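Cytochrome CH (Methylobacterium extorquens, PDB 1QN2) probably carries single electrons between redox partners in the respiratory chain of this methylotroph, using one covalently bound heme c. Local coordinates at residues H18-N23 with I93-T98; K63-L66 with K71-P74; P81-S84 with K88-D91. All blocks are in the same frame, centred on the assembly; numbering follows the deposited sequence.

Contact 1: H18-N23 with I93-T98; sequences HNFEKN and IAYLKT. With HEC (heme c), chain D.
The heme-binding CXXCH motif ends at His18, and the loop that follows brings Phe20 against Tyr95 and Leu96 of the C-terminal helix. The ring of Phe20 does all the touching from the loop side. Its CE1 lies 3.5 Å from Tyr95 OH, and its CZ lies 3.8 Å from Tyr95 CE2. The two ring planes are almost perpendicular, at 88°, but the approach is oblique. Tyr95 reaches the loop because its CG is anti to the backbone N (chi1 172°), which throws the ring out from the helix. Leu96 comes to the edge of the Phe20 ring, near its plane, with CD2 4.0 Å from Phe20 CE2. Phe11 meets both rings, edge-to-face with Tyr95, and Lys99 makes a cation-pi contact with Phe20.

In the class I cytochrome c fold the N- and C-terminal helices pack on each other. Here Tyr95 also touches Glu8 of helix 4-10, and the loop after the CXXCH histidine leans on the same C-terminal helix. His18 NE2 binds the heme iron at 2.1 Å, and Met78 SD is the other axial ligand. The imidazole ND1 is hydrogen-bonded to Pro27 O, which fixes the rotation of the ring. Beyond His18 the loop turns on Asn19. Asn19 OD1 accepts from Lys22 N at 2.6 Å, on a lone pair and in the carbonyl plane, as in an Asx motif. On the helix, Thr98 OG1 donates to Tyr95 O at 2.6 Å. Asn23 holds the end of this turn through hydrogen bonds to Thr28 N and Ala41 O.

Contact 2: K63-L66 with K71-P74; sequences KQWL and KKVP. With HEC (heme c), chain D.
Trp65 carries its CG anti to the backbone N (chi1 170°), which sends the indole between the heme and Val73. Lys72 also has CG anti to N, but its chain bends at the CB-CG bond (chi2 56°) and runs back toward Gln64. Its NZ donates to Gln64 OE1 at 2.7 Å, from a position tilted 29° from the carbonyl plane. The same ammonium forms a salt bridge with Asp61, so its charge is probably balanced from helix 59-67. Nearer the backbone, Lys72 CB lies at the indole edge, 4.1 Å from Trp65 CE3. Val73 CB meets Trp65 CZ3 obliquely at 3.7 Å.

The opposite edge of the indole stands over pyrrole ring A of the heme, with Trp65 NE1 3.3 Å from heme C3A. Trp65 and Leu66 both belong to the heme pocket, and Leu66 CD2 lies 3.7 Å from the heme methyl CMB. With an alanine in place of Trp65, the heme face and Val73 would probably lose their common neighbour, leaving a gap between them.

Residues 63-66 lie on helix 59-67, and 71-74 run off the end of helix 69-72, with Val73 the first residue beyond it. Val73 reaches across to Ala49 and Leu50 of helix 48-53. On the other flank, Lys63 and Leu66 rest on Val89 and Ile92 of helix 86-98.

Contact 3: P81-S84 with K88-D91; sequences PGIS and KVDD
Ile83 is the residue of the loop that meets helix 86-98, where it packs on Lys88 and Val89. Its CB lies 3.7 Å from Val89 CG2. The CG2 branch is anti to the backbone N and points into the helix. There Ile83 CG2 touches Lys88 CB at 3.8 Å and Val89 CG2 at 3.9 Å. Ile83 CG2 also passes 4.2 Å from Lys88 CD. The other branch, CG1 and CD1, turns from the helix toward the heme, which the side chain approaches to about 4 Å between nearest atoms. Ile83 therefore presents one branch to the helix and the other to the cofactor.

In the class I cytochrome c fold this loop brings the chain back from the methionine ligand to the start of the C-terminal helix. The backbone of Ile83 is hydrogen-bonded to Leu66, which ties the loop to helix 59-67. Just before it, Gly82 has phi/psi of 105°/160°, at which a CB would press on the carbonyl O of Pro81.

Val89 CG2 meets backbone as well as side chain, lying 3.6 Å from Ile83 O. The Ile83 and Val89 side chains run past each other in opposite directions. Lys88 crosses Ile83 at about a right angle, and its chain then bends away past CG. Its backbone N is hydrogen-bonded to Asp85 OD1. Further along, Asp91 faces the N-terminal region, with OD1 hydrogen-bonded to Asp3 N.

In the fold
The three contacts lie around one heme. Contact 1 joins the loop just after the CXXCH histidine to the C-terminal helix, and contacts 2 and 3 fall one after the other within the span between its segments. The centres of contacts 1 and 2 are about 18 Å apart, on opposite sides of the chain's centre, and both touch the heme. Contacts 1 and 3 share helix 86-98, with centres about 15 Å apart. Contacts 2 and 3 are closest, at about 11 Å between centres. Packing links them, with Lys63 CA 3.8 Å from Val89 CG1. Helix 86-98 thus links the loop of the histidine ligand with the loop that follows the methionine ligand.

Contact 1: H18-N23 with I93-T98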
loop_
_atom_site.group_PDB
_atom_site.type_symbol
_atom_site.label_atom_id
_atom_site.label_comp_id
_atom_site.label_asym_id
_atom_site.label_seq_id
_atom_site.Cartn_x
_atom_site.Cartn_y
_atom_site.Cartn_z
ATOM N N HIS A 18 -7.882 2.665 4.614
ATOM C CA HIS A 18 -7.356 1.334 4.930
ATOM C C HIS A 18 -7.294 1.100 6.450
ATOM O O HIS A 18 -7.129 2.026 7.222
ATOM C CB HIS A 18 -5.889 1.264 4.415
ATOM C CG HIS A 18 -5.750 1.201 2.931
ATOM N ND1 HIS A 18 -6.162 0.119 2.187
ATOM C CD2 HIS A 18 -5.213 2.084 2.052
ATOM C CE1 HIS A 18 -5.893 0.335 0.912
ATOM N NE2 HIS A 18 -5.330 1.523 0.804
ATOM N N ASN A 19 -7.406 -0.170 6.793
ATOM C CA ASN A 19 -7.353 -0.754 8.104
ATOM C C ASN A 19 -6.780 -2.158 8.055
ATOM O O ASN A 19 -6.547 -2.660 6.943
ATOM C CB ASN A 19 -8.608 -0.651 8.908
ATOM C CG ASN A 19 -9.626 -1.731 8.668
ATOM O OD1 ASN A 19 -9.393 -2.916 8.903
ATOM N ND2 ASN A 19 -10.800 -1.314 8.188
ATOM N N PHE A 20 -6.526 -2.828 9.180
ATOM C CA PHE A 20 -5.958 -4.162 9.042
ATOM C C PHE A 20 -6.918 -5.265 9.394
ATOM O O PHE A 20 -6.503 -6.416 9.562
ATOM C CB PHE A 20 -4.658 -4.278 9.836
ATOM C CG PHE A 20 -3.629 -3.257 9.426
ATOM C CD1 PHE A 20 -3.610 -2.013 10.027
ATOM C CD2 PHE A 20 -2.692 -3.569 8.454
ATOM C CE1 PHE A 20 -2.641 -1.087 9.694
ATOM C CE2 PHE A 20 -1.740 -2.632 8.086
ATOM C CZ PHE A 20 -1.720 -1.394 8.710
ATOM N N GLU A 21 -8.202 -4.943 9.502
ATOM C CA GLU A 21 -9.195 -5.940 9.857
ATOM C C GLU A 21 -10.313 -6.056 8.850
ATOM O O GLU A 21 -10.914 -7.132 8.715
ATOM C CB GLU A 21 -9.742 -5.660 11.253
ATOM N N LYS A 22 -10.643 -4.998 8.106
ATOM C CA LYS A 22 -11.754 -5.184 7.154
ATOM C C LYS A 22 -11.592 -4.276 5.937
ATOM O O LYS A 22 -10.860 -3.291 5.966
ATOM C CB LYS A 22 -13.067 -4.803 7.878
ATOM C CG LYS A 22 -13.026 -3.365 8.381
ATOM C CD LYS A 22 -13.840 -3.193 9.652
ATOM C CE LYS A 22 -15.288 -2.854 9.342
ATOM N NZ LYS A 22 -15.989 -2.260 10.514
ATOM N N ASN A 23 -12.316 -4.629 4.881
ATOM C CA ASN A 23 -12.319 -3.856 3.638
ATOM C C ASN A 23 -13.264 -2.653 3.790
ATOM O O ASN A 23 -14.320 -2.773 4.406
ATOM C CB ASN A 23 -12.848 -4.736 2.489
ATOM C CG ASN A 23 -11.871 -5.785 2.028
ATOM O OD1 ASN A 23 -10.653 -5.611 2.112
ATOM N ND2 ASN A 23 -12.393 -6.901 1.531
ATOM N N ILE A 93 6.615 1.374 5.287
ATOM C CA ILE A 93 6.807 -0.040 4.971
ATOM C C ILE A 93 7.225 -0.826 6.200
ATOM O O ILE A 93 6.843 -1.982 6.420
ATOM C CB ILE A 93 7.811 -0.238 3.828
ATOM C CG1 ILE A 93 7.247 0.375 2.526
ATOM C CG2 ILE A 93 8.104 -1.712 3.611
ATOM C CD1 ILE A 93 8.299 0.700 1.488
ATOM N N ALA A 94 8.031 -0.212 7.064
ATOM C CA ALA A 94 8.434 -0.968 8.289
ATOM C C ALA A 94 7.174 -1.231 9.118
ATOM O O ALA A 94 6.969 -2.265 9.753
ATOM C CB ALA A 94 9.377 -0.050 9.084
ATOM N N TYR A 95 6.282 -0.241 9.099
ATOM C CA TYR A 95 5.039 -0.375 9.857
ATOM C C TYR A 95 4.160 -1.477 9.309
ATOM O O TYR A 95 3.618 -2.283 10.071
ATOM C CB TYR A 95 4.308 0.960 9.911
ATOM C CG TYR A 95 2.925 0.873 10.512
ATOM C CD1 TYR A 95 2.767 0.395 11.811
ATOM C CD2 TYR A 95 1.794 1.239 9.795
ATOM C CE1 TYR A 95 1.509 0.296 12.367
ATOM C CE2 TYR A 95 0.527 1.169 10.358
ATOM C CZ TYR A 95 0.401 0.682 11.648
ATOM O OH TYR A 95 -0.830 0.551 12.251
ATOM N N LEU A 96 4.012 -1.536 7.984
ATOM C CA LEU A 96 3.200 -2.538 7.322
ATOM C C LEU A 96 3.674 -3.950 7.619
ATOM O O LEU A 96 2.879 -4.880 7.751
ATOM C CB LEU A 96 3.200 -2.307 5.800
ATOM C CG LEU A 96 2.530 -1.041 5.273
ATOM C CD1 LEU A 96 2.589 -1.037 3.731
ATOM C CD2 LEU A 96 1.084 -0.980 5.731
ATOM N N LYS A 97 4.991 -4.113 7.720
ATOM C CA LYS A 97 5.541 -5.432 8.004
ATOM C C LYS A 97 5.073 -5.939 9.364
ATOM O O LYS A 97 4.924 -7.146 9.567
ATOM C CB LYS A 97 7.069 -5.401 7.940
ATOM C CG LYS A 97 7.640 -5.283 6.535
ATOM C CD LYS A 97 9.144 -5.460 6.547
ATOM C CE LYS A 97 9.817 -5.242 5.221
ATOM N NZ LYS A 97 11.297 -5.417 5.340
ATOM N N THR A 98 4.827 -5.023 10.299
ATOM C CA THR A 98 4.382 -5.427 11.625
ATOM C C THR A 98 2.956 -5.959 11.609
ATOM O O THR A 98 2.562 -6.638 12.558
ATOM C CB THR A 98 4.495 -4.311 12.662
ATOM O OG1 THR A 98 3.450 -3.352 12.484
ATOM C CG2 THR A 98 5.845 -3.635 12.629
HETATM FE FE HEC D . -4.293 2.519 -0.663
HETATM C CHA HEC D . -4.668 -0.220 -2.692
HETATM C CHB HEC D . -1.385 1.180 0.604
HETATM C CHC HEC D . -3.554 5.541 0.843
HETATM C CHD HEC D . -7.383 3.609 -1.441
HETATM N NA HEC D . -3.221 0.761 -0.966
HETATM C C1A HEC D . -3.542 -0.220 -1.881
HETATM C C2A HEC D . -2.542 -1.149 -1.819
HETATM C C3A HEC D . -1.620 -0.764 -0.896
HETATM C C4A HEC D . -2.042 0.435 -0.362
HETATM C CMA HEC D . -0.392 -1.623 -0.620
HETATM C CAA HEC D . -2.454 -2.421 -2.627
HETATM C CBA HEC D . -3.098 -3.557 -1.832
HETATM C CGA HEC D . -3.278 -4.856 -2.608
HETATM O O1A HEC D . -2.632 -5.102 -3.657
HETATM O O2A HEC D . -3.751 -5.840 -1.975
HETATM N NB HEC D . -2.769 3.230 0.560
HETATM C C1B HEC D . -1.702 2.474 0.970
HETATM C C2B HEC D . -1.055 3.205 1.939
HETATM C C3B HEC D . -1.584 4.475 1.951
HETATM C C4B HEC D . -2.709 4.467 1.133
HETATM C CMB HEC D . 0.186 2.872 2.752
HETATM C CAB HEC D . -1.042 5.545 2.666
HETATM C CBB HEC D . 0.182 6.116 2.301
HETATM N NC HEC D . -5.292 4.306 -0.382
HETATM C C1C HEC D . -4.835 5.386 0.322
HETATM C C2C HEC D . -5.895 6.260 0.407
HETATM C C3C HEC D . -6.993 5.714 -0.209
HETATM C C4C HEC D . -6.597 4.499 -0.727
HETATM C CMC HEC D . -6.080 7.615 1.069
HETATM C CAC HEC D . -8.257 6.301 -0.304
HETATM C CBC HEC D . -8.472 7.599 -0.777
HETATM N ND HEC D . -5.796 1.786 -1.871
HETATM C C1D HEC D . -6.959 2.456 -2.067
HETATM C C2D HEC D . -7.656 1.745 -3.024
HETATM C C3D HEC D . -6.908 0.664 -3.357
HETATM C C4D HEC D . -5.723 0.680 -2.664
HETATM C CMD HEC D . -9.009 1.968 -3.674
HETATM C CAD HEC D . -7.259 -0.371 -4.410
HETATM C CBD HEC D . -6.499 0.166 -5.639
HETATM C CGD HEC D . -6.924 -0.505 -6.941
HETATM O O1D HEC D . -6.446 -0.023 -8.005
HETATM O O2D HEC D . -7.633 -1.534 -6.970
#

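Contact 2: K63-L66 with K71-P74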
loop_
_atom_site.group_PDB
_atom_site.type_symbol
_atom_site.label_atom_id
_atom_site.label_comp_id
_atom_site.label_asym_id
_atom_site.label_seq_id
_atom_site.Cartn_x
_atom_site.Cartn_y
_atom_site.Cartn_z
ATOM N N LYS A 63 7.785 0.715 -2.513
ATOM C CA LYS A 63 8.432 2.034 -2.473
ATOM C C LYS A 63 7.926 2.891 -3.638
ATOM O O LYS A 63 7.521 4.031 -3.454
ATOM C CB LYS A 63 9.952 1.858 -2.610
ATOM C CG LYS A 63 10.774 2.434 -1.479
ATOM C CD LYS A 63 12.046 1.607 -1.299
ATOM C CE LYS A 63 13.039 2.286 -0.372
ATOM N NZ LYS A 63 14.385 1.649 -0.456
ATOM N N GLN A 64 7.961 2.313 -4.838
ATOM C CA GLN A 64 7.496 3.085 -5.997
ATOM C C GLN A 64 6.017 3.398 -5.902
ATOM O O GLN A 64 5.597 4.526 -6.155
ATOM C CB GLN A 64 7.838 2.346 -7.288
ATOM C CG GLN A 64 9.359 2.110 -7.359
ATOM C CD GLN A 64 9.772 1.354 -8.602
ATOM O OE1 GLN A 64 8.938 0.915 -9.393
ATOM N NE2 GLN A 64 11.079 1.193 -8.782
ATOM N N TRP A 65 5.223 2.407 -5.523
ATOM C CA TRP A 65 3.783 2.527 -5.371
ATOM C C TRP A 65 3.381 3.631 -4.419
ATOM O O TRP A 65 2.480 4.431 -4.698
ATOM C CB TRP A 65 3.193 1.191 -4.921
ATOM C CG TRP A 65 1.770 1.172 -4.493
ATOM C CD1 TRP A 65 1.279 0.954 -3.229
ATOM C CD2 TRP A 65 0.630 1.293 -5.350
ATOM N NE1 TRP A 65 -0.100 0.955 -3.257
ATOM C CE2 TRP A 65 -0.518 1.168 -4.544
ATOM C CE3 TRP A 65 0.477 1.494 -6.729
ATOM C CZ2 TRP A 65 -1.804 1.250 -5.073
ATOM C CZ3 TRP A 65 -0.801 1.572 -7.248
ATOM C CH2 TRP A 65 -1.923 1.449 -6.424
ATOM N N LEU A 66 4.023 3.717 -3.250
ATOM C CA LEU A 66 3.650 4.775 -2.315
ATOM C C LEU A 66 4.135 6.136 -2.763
ATOM O O LEU A 66 3.505 7.156 -2.451
ATOM C CB LEU A 66 4.139 4.444 -0.904
ATOM C CG LEU A 66 3.574 3.168 -0.272
ATOM C CD1 LEU A 66 3.913 3.072 1.225
ATOM C CD2 LEU A 66 2.054 3.101 -0.421
ATOM N N LYS A 71 1.494 6.503 -11.207
ATOM C CA LYS A 71 2.586 6.335 -12.182
ATOM C C LYS A 71 3.062 4.887 -12.176
ATOM O O LYS A 71 3.539 4.363 -13.175
ATOM C CB LYS A 71 3.739 7.274 -11.831
ATOM C CG LYS A 71 5.047 6.945 -12.531
ATOM C CD LYS A 71 6.217 7.564 -11.782
ATOM C CE LYS A 71 7.543 7.233 -12.443
ATOM N NZ LYS A 71 8.418 8.430 -12.576
ATOM N N LYS A 72 2.925 4.236 -11.023
ATOM C CA LYS A 72 3.353 2.833 -10.893
ATOM C C LYS A 72 2.321 1.916 -11.544
ATOM O O LYS A 72 2.634 0.915 -12.188
ATOM C CB LYS A 72 3.424 2.496 -9.381
ATOM C CG LYS A 72 3.834 1.049 -9.110
ATOM C CD LYS A 72 5.172 0.765 -9.786
ATOM C CE LYS A 72 5.698 -0.589 -9.320
ATOM N NZ LYS A 72 7.021 -0.859 -9.946
ATOM N N VAL A 73 1.060 2.276 -11.348
ATOM C CA VAL A 73 -0.022 1.468 -11.919
ATOM C C VAL A 73 -1.078 2.376 -12.539
ATOM O O VAL A 73 -2.118 2.664 -11.952
ATOM C CB VAL A 73 -0.683 0.577 -10.849
ATOM C CG1 VAL A 73 -1.837 -0.205 -11.515
ATOM C CG2 VAL A 73 0.343 -0.452 -10.319
ATOM N N PRO A 74 -0.784 2.840 -13.763
ATOM C CA PRO A 74 -1.772 3.718 -14.407
ATOM C C PRO A 74 -3.144 3.054 -14.414
ATOM O O PRO A 74 -3.291 1.894 -14.794
ATOM C CB PRO A 74 -1.234 3.860 -15.834
ATOM C CG PRO A 74 0.252 3.683 -15.658
ATOM C CD PRO A 74 0.374 2.554 -14.617
HETATM FE FE HEC D . -4.293 2.519 -0.663
HETATM C CHA HEC D . -4.668 -0.220 -2.692
HETATM C CHB HEC D . -1.385 1.180 0.604
HETATM C CHC HEC D . -3.554 5.541 0.843
HETATM C CHD HEC D . -7.383 3.609 -1.441
HETATM N NA HEC D . -3.221 0.761 -0.966
HETATM C C1A HEC D . -3.542 -0.220 -1.881
HETATM C C2A HEC D . -2.542 -1.149 -1.819
HETATM C C3A HEC D . -1.620 -0.764 -0.896
HETATM C C4A HEC D . -2.042 0.435 -0.362
HETATM C CMA HEC D . -0.392 -1.623 -0.620
HETATM C CAA HEC D . -2.454 -2.421 -2.627
HETATM C CBA HEC D . -3.098 -3.557 -1.832
HETATM C CGA HEC D . -3.278 -4.856 -2.608
HETATM O O1A HEC D . -2.632 -5.102 -3.657
HETATM O O2A HEC D . -3.751 -5.840 -1.975
HETATM N NB HEC D . -2.769 3.230 0.560
HETATM C C1B HEC D . -1.702 2.474 0.970
HETATM C C2B HEC D . -1.055 3.205 1.939
HETATM C C3B HEC D . -1.584 4.475 1.951
HETATM C C4B HEC D . -2.709 4.467 1.133
HETATM C CMB HEC D . 0.186 2.872 2.752
HETATM C CAB HEC D . -1.042 5.545 2.666
HETATM C CBB HEC D . 0.182 6.116 2.301
HETATM N NC HEC D . -5.292 4.306 -0.382
HETATM C C1C HEC D . -4.835 5.386 0.322
HETATM C C2C HEC D . -5.895 6.260 0.407
HETATM C C3C HEC D . -6.993 5.714 -0.209
HETATM C C4C HEC D . -6.597 4.499 -0.727
HETATM C CMC HEC D . -6.080 7.615 1.069
HETATM C CAC HEC D . -8.257 6.301 -0.304
HETATM C CBC HEC D . -8.472 7.599 -0.777
HETATM N ND HEC D . -5.796 1.786 -1.871
HETATM C C1D HEC D . -6.959 2.456 -2.067
HETATM C C2D HEC D . -7.656 1.745 -3.024
HETATM C C3D HEC D . -6.908 0.664 -3.357
HETATM C C4D HEC D . -5.723 0.680 -2.664
HETATM C CMD HEC D . -9.009 1.968 -3.674
HETATM C CAD HEC D . -7.259 -0.371 -4.410
HETATM C CBD HEC D . -6.499 0.166 -5.639
HETATM C CGD HEC D . -6.924 -0.505 -6.941
HETATM O O1D HEC D . -6.446 -0.023 -8.005
HETATM O O2D HEC D . -7.633 -1.534 -6.970
#

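Contact 3: P81-S84 with K88-D91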
loop_
_atom_site.group_PDB
_atom_site.type_symbol
_atom_site.label_atom_id
_atom_site.label_comp_id
_atom_site.label_asym_id
_atom_site.label_seq_id
_atom_site.Cartn_x
_atom_site.Cartn_y
_atom_site.Cartn_z
ATOM N N PRO A 81 -2.070 11.120 -3.885
ATOM C CA PRO A 81 -0.932 11.756 -4.521
ATOM C C PRO A 81 0.382 11.042 -4.353
ATOM O O PRO A 81 1.260 11.138 -5.220
ATOM C CB PRO A 81 -0.893 13.153 -3.917
ATOM C CG PRO A 81 -1.854 13.153 -2.803
ATOM C CD PRO A 81 -2.852 12.063 -3.062
ATOM N N GLY A 82 0.563 10.316 -3.252
ATOM C CA GLY A 82 1.831 9.627 -3.062
ATOM C C GLY A 82 2.651 10.361 -2.014
ATOM O O GLY A 82 2.389 11.530 -1.723
ATOM N N ILE A 83 3.616 9.664 -1.436
ATOM C CA ILE A 83 4.501 10.271 -0.419
ATOM C C ILE A 83 5.842 10.595 -1.092
ATOM O O ILE A 83 6.535 9.692 -1.564
ATOM C CB ILE A 83 4.747 9.275 0.728
ATOM C CG1 ILE A 83 3.422 8.735 1.264
ATOM C CG2 ILE A 83 5.571 9.902 1.835
ATOM C CD1 ILE A 83 2.876 9.491 2.454
ATOM N N SER A 84 6.172 11.878 -1.139
ATOM C CA SER A 84 7.375 12.376 -1.753
ATOM C C SER A 84 8.614 12.263 -0.901
ATOM O O SER A 84 9.722 12.517 -1.391
ATOM C CB SER A 84 7.189 13.800 -2.280
ATOM O OG SER A 84 6.970 13.762 -3.685
ATOM N N LYS A 88 10.064 8.637 4.715
ATOM C CA LYS A 88 8.711 8.402 5.232
ATOM C C LYS A 88 8.139 7.123 4.630
ATOM O O LYS A 88 7.481 6.327 5.297
ATOM C CB LYS A 88 7.805 9.588 4.917
ATOM C CG LYS A 88 6.665 9.777 5.895
ATOM C CD LYS A 88 6.072 11.175 5.797
ATOM C CE LYS A 88 6.781 12.135 6.743
ATOM N NZ LYS A 88 5.833 12.741 7.719
ATOM N N VAL A 89 8.404 6.938 3.338
ATOM C CA VAL A 89 7.911 5.739 2.664
ATOM C C VAL A 89 8.487 4.483 3.322
ATOM O O VAL A 89 7.764 3.511 3.544
ATOM C CB VAL A 89 8.317 5.739 1.172
ATOM C CG1 VAL A 89 8.057 4.364 0.568
ATOM C CG2 VAL A 89 7.533 6.803 0.411
ATOM N N ASP A 90 9.783 4.511 3.614
ATOM C CA ASP A 90 10.455 3.375 4.246
ATOM C C ASP A 90 9.820 3.112 5.629
ATOM O O ASP A 90 9.587 1.957 5.970
ATOM C CB ASP A 90 11.939 3.681 4.446
ATOM C CG ASP A 90 12.802 3.430 3.237
ATOM O OD1 ASP A 90 12.456 2.583 2.390
ATOM O OD2 ASP A 90 13.858 4.095 3.130
ATOM N N ASP A 91 9.564 4.190 6.361
ATOM C CA ASP A 91 8.957 4.065 7.701
ATOM C C ASP A 91 7.604 3.381 7.597
ATOM O O ASP A 91 7.260 2.472 8.352
ATOM C CB ASP A 91 8.813 5.446 8.337
ATOM C CG ASP A 91 10.171 6.008 8.747
ATOM O OD1 ASP A 91 11.125 5.214 8.810
ATOM O OD2 ASP A 91 10.267 7.222 8.998
#